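Local coordinates for possible sortase-like protein (Corynebacterium diphtheriae, PDB 5UUS) that probably acts as a class E sortase, a membrane-anchored transpeptidase of the kind that joins surface proteins to the bacterial cell wall, at residues R43-Q48 with T116-Y121; N74-P79 with N84-G89. One frame throughout, in Å; residues are numbered along the deposited sequence.

Contacts 1 and 2 sit in the same curled mixed sheet of the sortase domain, their centres about 14 Å apart. Along the chain contact 2 is nested within contact 1: 43-48 comes first, then 74-79 and 84-89, then 116-121. Contact 1 spans strands 40-45 and 117-123. Contact 2 ties the loop after strand 71-72 to strand 83-88. The two contacts meet where S119 and Y121 pack on P79 and Y121 also packs on F85. Both contacts thus involve strands of one barrel and touch each other within it. Strand 83-88 runs on toward H90, a predicted catalytic residue, but both contacts lie away from the active site.

Contact 1 (R43-Q48 with T116-Y121); sequences RMYIPQ and TSWSVY
Y45 and W118 meet across strand 109-114 of the sortase beta-barrel. Strands 40-45 and 117-123 each pair antiparallel with that middle strand, so they are next-but-one neighbours in the sheet. The separation fits this: the nearest CA atoms are those of Y45 and V120, 9.6 Å apart. Only the two large aromatic side chains bridge the gap. The six-membered part of the W118 indole does the touching. Its CZ3 lies 3.7 Å from CE1 of Y45. Its CH2 is 4.0 Å from OH of Y45, so the phenol passes beside the outer rim of the indole. CE1 of Y45 comes at the indole edge, close to the indole plane. The planes are inclined at 37° and the ring centroids are 5.9 Å apart, an oblique pair that is neither a stack nor a T-shape. In both residues CG stands anti to the carbonyl carbon (chi1 -47° in Y45, -72° in W118), and the two rings converge over the middle strand. The contact is small, burying 74 Å² in all, shared almost equally. The intervening strand 109-114 also holds both rings. W118 rests on V111 and E113, and OH of Y45 is hydrogen-bonded to OE1 of E113, which fixes the far end of the phenol. The R43 guanidinium presents its edge, in plane, to that same OH. P223 also packs on W118. M44, the preceding residue, packs on I57 and I110. Two aromatic side chains from the strands flanking 109-114 thus meet over one face of the sortase beta-barrel sheet.

Contact 2 (N74-P79 with N84-G89); sequences NDTQLP and NFAVAG
The F85 ring has the P79 ring over one face and the Q77 backbone oxygen at its edge. CG of P79 stands 3.9 Å from the ring centroid and 14° off the normal, a CH-pi contact displaced a little toward the rim. At the edge, O of Q77 lies in the ring plane, 3.3 Å from CD1 of F85. The CA-H of F85 also points to this oxygen, and NE2 of H72 is hydrogen-bonded to it. CG of F85 is anti to the backbone N (chi1 161°), which carries the ring alongside the loop to P79. The H72 ring, V112, M190 and Y121 add to its surroundings.

Beside the ring, Q77 grips N84 twice. N of Q77 donates to O of N84 at 2.9 Å, from above the carbonyl plane. In return, N of N84 donates to OE1 of Q77 at 2.8 Å. That bond is nearly straight (172°) and lies in the amide plane on a lone pair. A bend at chi2 folds the Q77 amide back to take it. T76 adds a weak bond, from N of A86 to its OG1 at 3.4 Å; OG1 is bonded more firmly to O of Y73.

The side-chain amide of Q77 thus stands in for a backbone acceptor. The loop satisfies N and O of N84 and adds a weak bond to N of A86, while P79 packs on one face of the F85 ring.

Contact 1 (R43-Q48 with T116-Y121)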
loop_
_atom_site.group_PDB
_atom_site.type_symbol
_atom_site.label_atom_id
_atom_site.label_comp_id
_atom_site.label_asym_id
_atom_site.label_seq_id
_atom_site.Cartn_x
_atom_site.Cartn_y
_atom_site.Cartn_z
ATOM N N ARG A 43 -8.406 3.856 5.862
ATOM C CA ARG A 43 -8.423 2.632 6.625
ATOM C C ARG A 43 -7.900 1.504 5.751
ATOM O O ARG A 43 -8.251 1.422 4.576
ATOM C CB ARG A 43 -9.825 2.329 7.112
ATOM C CG ARG A 43 -9.911 1.104 7.965
ATOM C CD ARG A 43 -11.318 0.941 8.502
ATOM N NE ARG A 43 -11.722 2.052 9.355
ATOM C CZ ARG A 43 -12.941 2.581 9.353
ATOM N NH1 ARG A 43 -13.865 2.115 8.519
ATOM N NH2 ARG A 43 -13.232 3.587 10.171
ATOM N N MET A 44 -7.065 0.632 6.316
ATOM C CA MET A 44 -6.563 -0.498 5.524
ATOM C C MET A 44 -6.938 -1.845 6.124
ATOM O O MET A 44 -6.997 -2.001 7.342
ATOM C CB MET A 44 -5.033 -0.424 5.333
ATOM C CG MET A 44 -4.193 -0.484 6.612
ATOM S SD MET A 44 -2.404 -0.522 6.219
ATOM C CE MET A 44 -2.200 -2.180 5.586
ATOM N N TYR A 45 -7.203 -2.797 5.234
ATOM C CA TYR A 45 -7.545 -4.160 5.590
ATOM C C TYR A 45 -6.615 -5.140 4.853
ATOM O O TYR A 45 -6.298 -4.950 3.676
ATOM C CB TYR A 45 -8.989 -4.502 5.213
ATOM C CG TYR A 45 -10.054 -3.509 5.587
ATOM C CD1 TYR A 45 -10.191 -2.308 4.896
ATOM C CD2 TYR A 45 -10.982 -3.810 6.567
ATOM C CE1 TYR A 45 -11.211 -1.409 5.221
ATOM C CE2 TYR A 45 -11.999 -2.917 6.902
ATOM C CZ TYR A 45 -12.103 -1.721 6.220
ATOM O OH TYR A 45 -13.112 -0.840 6.538
ATOM N N ILE A 46 -6.231 -6.210 5.538
ATOM C CA ILE A 46 -5.497 -7.301 4.903
ATOM C C ILE A 46 -6.251 -8.592 5.198
ATOM O O ILE A 46 -6.050 -9.183 6.261
ATOM C CB ILE A 46 -4.053 -7.387 5.416
ATOM C CG1 ILE A 46 -3.354 -6.031 5.227
ATOM C CG2 ILE A 46 -3.312 -8.530 4.713
ATOM C CD1 ILE A 46 -1.851 -6.035 5.541
ATOM N N PRO A 47 -7.138 -9.018 4.274
ATOM C CA PRO A 47 -8.069 -10.135 4.501
ATOM C C PRO A 47 -7.329 -11.435 4.843
ATOM O O PRO A 47 -7.821 -12.240 5.624
ATOM C CB PRO A 47 -8.819 -10.244 3.168
ATOM C CG PRO A 47 -8.724 -8.852 2.580
ATOM C CD PRO A 47 -7.360 -8.367 2.970
ATOM N N GLN A 48 -6.128 -11.607 4.307
ATOM C CA GLN A 48 -5.337 -12.787 4.615
ATOM C C GLN A 48 -4.956 -12.794 6.092
ATOM O O GLN A 48 -4.674 -13.841 6.648
ATOM C CB GLN A 48 -4.083 -12.862 3.734
ATOM C CG GLN A 48 -3.454 -14.256 3.696
ATOM C CD GLN A 48 -4.442 -15.315 3.237
ATOM O OE1 GLN A 48 -5.034 -15.194 2.165
ATOM N NE2 GLN A 48 -4.653 -16.338 4.063
ATOM N N THR A 116 -13.980 8.648 0.106
ATOM C CA THR A 116 -14.651 8.657 -1.177
ATOM C C THR A 116 -14.408 7.419 -2.037
ATOM O O THR A 116 -14.988 7.317 -3.114
ATOM C CB THR A 116 -14.220 9.885 -2.019
ATOM O OG1 THR A 116 -12.803 9.848 -2.192
ATOM C CG2 THR A 116 -14.583 11.191 -1.335
ATOM N N SER A 117 -13.573 6.469 -1.599
ATOM C CA SER A 117 -13.152 5.444 -2.546
ATOM C C SER A 117 -12.708 4.130 -1.897
ATOM O O SER A 117 -12.431 4.074 -0.700
ATOM C CB SER A 117 -12.000 5.971 -3.402
ATOM O OG SER A 117 -10.812 6.066 -2.616
ATOM N N TRP A 118 -12.643 3.085 -2.721
ATOM C CA TRP A 118 -12.044 1.802 -2.344
ATOM C C TRP A 118 -10.913 1.530 -3.328
ATOM O O TRP A 118 -11.089 1.756 -4.529
ATOM C CB TRP A 118 -13.072 0.653 -2.391
ATOM C CG TRP A 118 -14.089 0.665 -1.303
ATOM C CD1 TRP A 118 -15.386 1.162 -1.373
ATOM C CD2 TRP A 118 -13.931 0.146 0.028
ATOM N NE1 TRP A 118 -16.016 0.982 -0.165
ATOM C CE2 TRP A 118 -15.152 0.367 0.715
ATOM C CE3 TRP A 118 -12.873 -0.479 0.710
ATOM C CZ2 TRP A 118 -15.348 -0.025 2.045
ATOM C CZ3 TRP A 118 -13.066 -0.879 2.032
ATOM C CH2 TRP A 118 -14.297 -0.651 2.685
ATOM N N SER A 119 -9.760 1.071 -2.818
ATOM C CA SER A 119 -8.629 0.651 -3.640
ATOM C C SER A 119 -8.239 -0.767 -3.229
ATOM O O SER A 119 -8.286 -1.109 -2.046
ATOM C CB SER A 119 -7.419 1.584 -3.467
ATOM O OG SER A 119 -7.751 2.924 -3.728
ATOM N N VAL A 120 -7.874 -1.586 -4.207
ATOM C CA VAL A 120 -7.314 -2.890 -3.911
ATOM C C VAL A 120 -5.927 -2.920 -4.491
ATOM O O VAL A 120 -5.759 -2.720 -5.699
ATOM C CB VAL A 120 -8.144 -4.033 -4.511
ATOM C CG1 VAL A 120 -7.453 -5.387 -4.264
ATOM C CG2 VAL A 120 -9.558 -4.002 -3.930
ATOM N N TYR A 121 -4.948 -3.154 -3.626
ATOM C CA TYR A 121 -3.583 -3.443 -4.048
ATOM C C TYR A 121 -3.262 -4.923 -3.841
ATOM O O TYR A 121 -3.821 -5.566 -2.960
ATOM C CB TYR A 121 -2.584 -2.603 -3.273
ATOM C CG TYR A 121 -2.684 -1.115 -3.481
ATOM C CD1 TYR A 121 -3.555 -0.344 -2.711
ATOM C CD2 TYR A 121 -1.869 -0.466 -4.411
ATOM C CE1 TYR A 121 -3.630 1.047 -2.885
ATOM C CE2 TYR A 121 -1.936 0.921 -4.585
ATOM C CZ TYR A 121 -2.823 1.666 -3.817
ATOM O OH TYR A 121 -2.891 3.035 -3.963
#

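Contact 2 (N74-P79 with N84-G89)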
loop_
_atom_site.group_PDB
_atom_site.type_symbol
_atom_site.label_atom_id
_atom_site.label_comp_id
_atom_site.label_asym_id
_atom_site.label_seq_id
_atom_site.Cartn_x
_atom_site.Cartn_y
_atom_site.Cartn_z
ATOM N N ASN A 74 4.235 11.936 3.979
ATOM C CA ASN A 74 3.614 13.153 3.450
ATOM C C ASN A 74 3.823 13.482 1.975
ATOM O O ASN A 74 2.913 13.956 1.286
ATOM C CB ASN A 74 4.110 14.343 4.260
ATOM C CG ASN A 74 3.710 14.256 5.692
ATOM O OD1 ASN A 74 4.493 13.831 6.540
ATOM N ND2 ASN A 74 2.472 14.636 5.981
ATOM N N ASP A 75 5.027 13.285 1.475
ATOM C CA ASP A 75 5.250 13.707 0.093
ATOM C C ASP A 75 4.975 12.597 -0.934
ATOM O O ASP A 75 5.331 12.736 -2.085
ATOM C CB ASP A 75 6.675 14.245 -0.057
ATOM C CG ASP A 75 6.919 15.482 0.806
ATOM O OD1 ASP A 75 6.002 16.339 0.884
ATOM O OD2 ASP A 75 8.012 15.593 1.415
ATOM N N THR A 76 4.330 11.508 -0.526
ATOM C CA THR A 76 4.052 10.430 -1.470
ATOM C C THR A 76 2.595 10.470 -1.942
ATOM O O THR A 76 1.808 11.262 -1.440
ATOM C CB THR A 76 4.362 9.058 -0.851
ATOM O OG1 THR A 76 3.369 8.725 0.131
ATOM C CG2 THR A 76 5.757 9.094 -0.196
ATOM N N GLN A 77 2.237 9.601 -2.886
ATOM C CA GLN A 77 0.914 9.651 -3.479
ATOM C C GLN A 77 -0.097 9.099 -2.506
ATOM O O GLN A 77 0.265 8.550 -1.471
ATOM C CB GLN A 77 0.877 8.886 -4.810
ATOM C CG GLN A 77 1.523 9.661 -5.975
ATOM C CD GLN A 77 3.056 9.834 -5.844
ATOM O OE1 GLN A 77 3.817 8.864 -5.741
ATOM N NE2 GLN A 77 3.506 11.082 -5.869
ATOM N N LEU A 78 -1.367 9.276 -2.837
ATOM C CA LEU A 78 -2.473 8.902 -1.979
ATOM C C LEU A 78 -3.161 7.683 -2.610
ATOM O O LEU A 78 -2.811 7.292 -3.716
ATOM C CB LEU A 78 -3.426 10.107 -1.806
ATOM C CG LEU A 78 -2.838 11.255 -0.972
ATOM C CD1 LEU A 78 -3.709 12.560 -1.088
ATOM C CD2 LEU A 78 -2.720 10.820 0.479
ATOM N N PRO A 79 -4.118 7.062 -1.910
ATOM C CA PRO A 79 -4.637 5.785 -2.414
ATOM C C PRO A 79 -5.275 5.866 -3.793
ATOM O O PRO A 79 -6.049 6.788 -4.031
ATOM C CB PRO A 79 -5.685 5.404 -1.354
ATOM C CG PRO A 79 -5.173 6.020 -0.106
ATOM C CD PRO A 79 -4.587 7.337 -0.544
ATOM N N ASN A 84 3.349 6.101 -6.019
ATOM C CA ASN A 84 3.615 5.258 -4.856
ATOM C C ASN A 84 2.943 5.811 -3.596
ATOM O O ASN A 84 3.288 6.891 -3.110
ATOM C CB ASN A 84 5.135 5.133 -4.678
ATOM C CG ASN A 84 5.544 4.045 -3.696
ATOM O OD1 ASN A 84 4.715 3.436 -2.996
ATOM N ND2 ASN A 84 6.850 3.806 -3.624
ATOM N N PHE A 85 1.939 5.089 -3.109
ATOM C CA PHE A 85 1.262 5.445 -1.865
ATOM C C PHE A 85 2.003 4.700 -0.725
ATOM O O PHE A 85 1.855 3.494 -0.594
ATOM C CB PHE A 85 -0.221 5.067 -1.953
ATOM C CG PHE A 85 -0.912 4.967 -0.621
ATOM C CD1 PHE A 85 -1.001 6.073 0.218
ATOM C CD2 PHE A 85 -1.493 3.763 -0.209
ATOM C CE1 PHE A 85 -1.625 5.977 1.474
ATOM C CE2 PHE A 85 -2.128 3.666 1.042
ATOM C CZ PHE A 85 -2.182 4.780 1.884
ATOM N N ALA A 86 2.810 5.418 0.064
ATOM C CA ALA A 86 3.701 4.801 1.057
ATOM C C ALA A 86 3.278 5.074 2.503
ATOM O O ALA A 86 2.906 6.198 2.854
ATOM C CB ALA A 86 5.146 5.282 0.848
ATOM N N VAL A 87 3.337 4.032 3.332
ATOM C CA VAL A 87 3.031 4.158 4.747
ATOM C C VAL A 87 4.081 3.421 5.582
ATOM O O VAL A 87 4.680 2.429 5.132
ATOM C CB VAL A 87 1.622 3.606 5.102
ATOM C CG1 VAL A 87 0.521 4.381 4.363
ATOM C CG2 VAL A 87 1.534 2.121 4.801
ATOM N N ALA A 88 4.288 3.925 6.792
ATOM C CA ALA A 88 5.166 3.324 7.787
ATOM C C ALA A 88 4.287 2.785 8.903
ATOM O O ALA A 88 3.210 3.310 9.143
ATOM C CB ALA A 88 6.164 4.359 8.342
ATOM N N GLY A 89 4.759 1.776 9.621
ATOM C CA GLY A 89 4.026 1.292 10.771
ATOM C C GLY A 89 4.949 0.500 11.680
ATOM O O GLY A 89 5.975 -0.040 11.239
#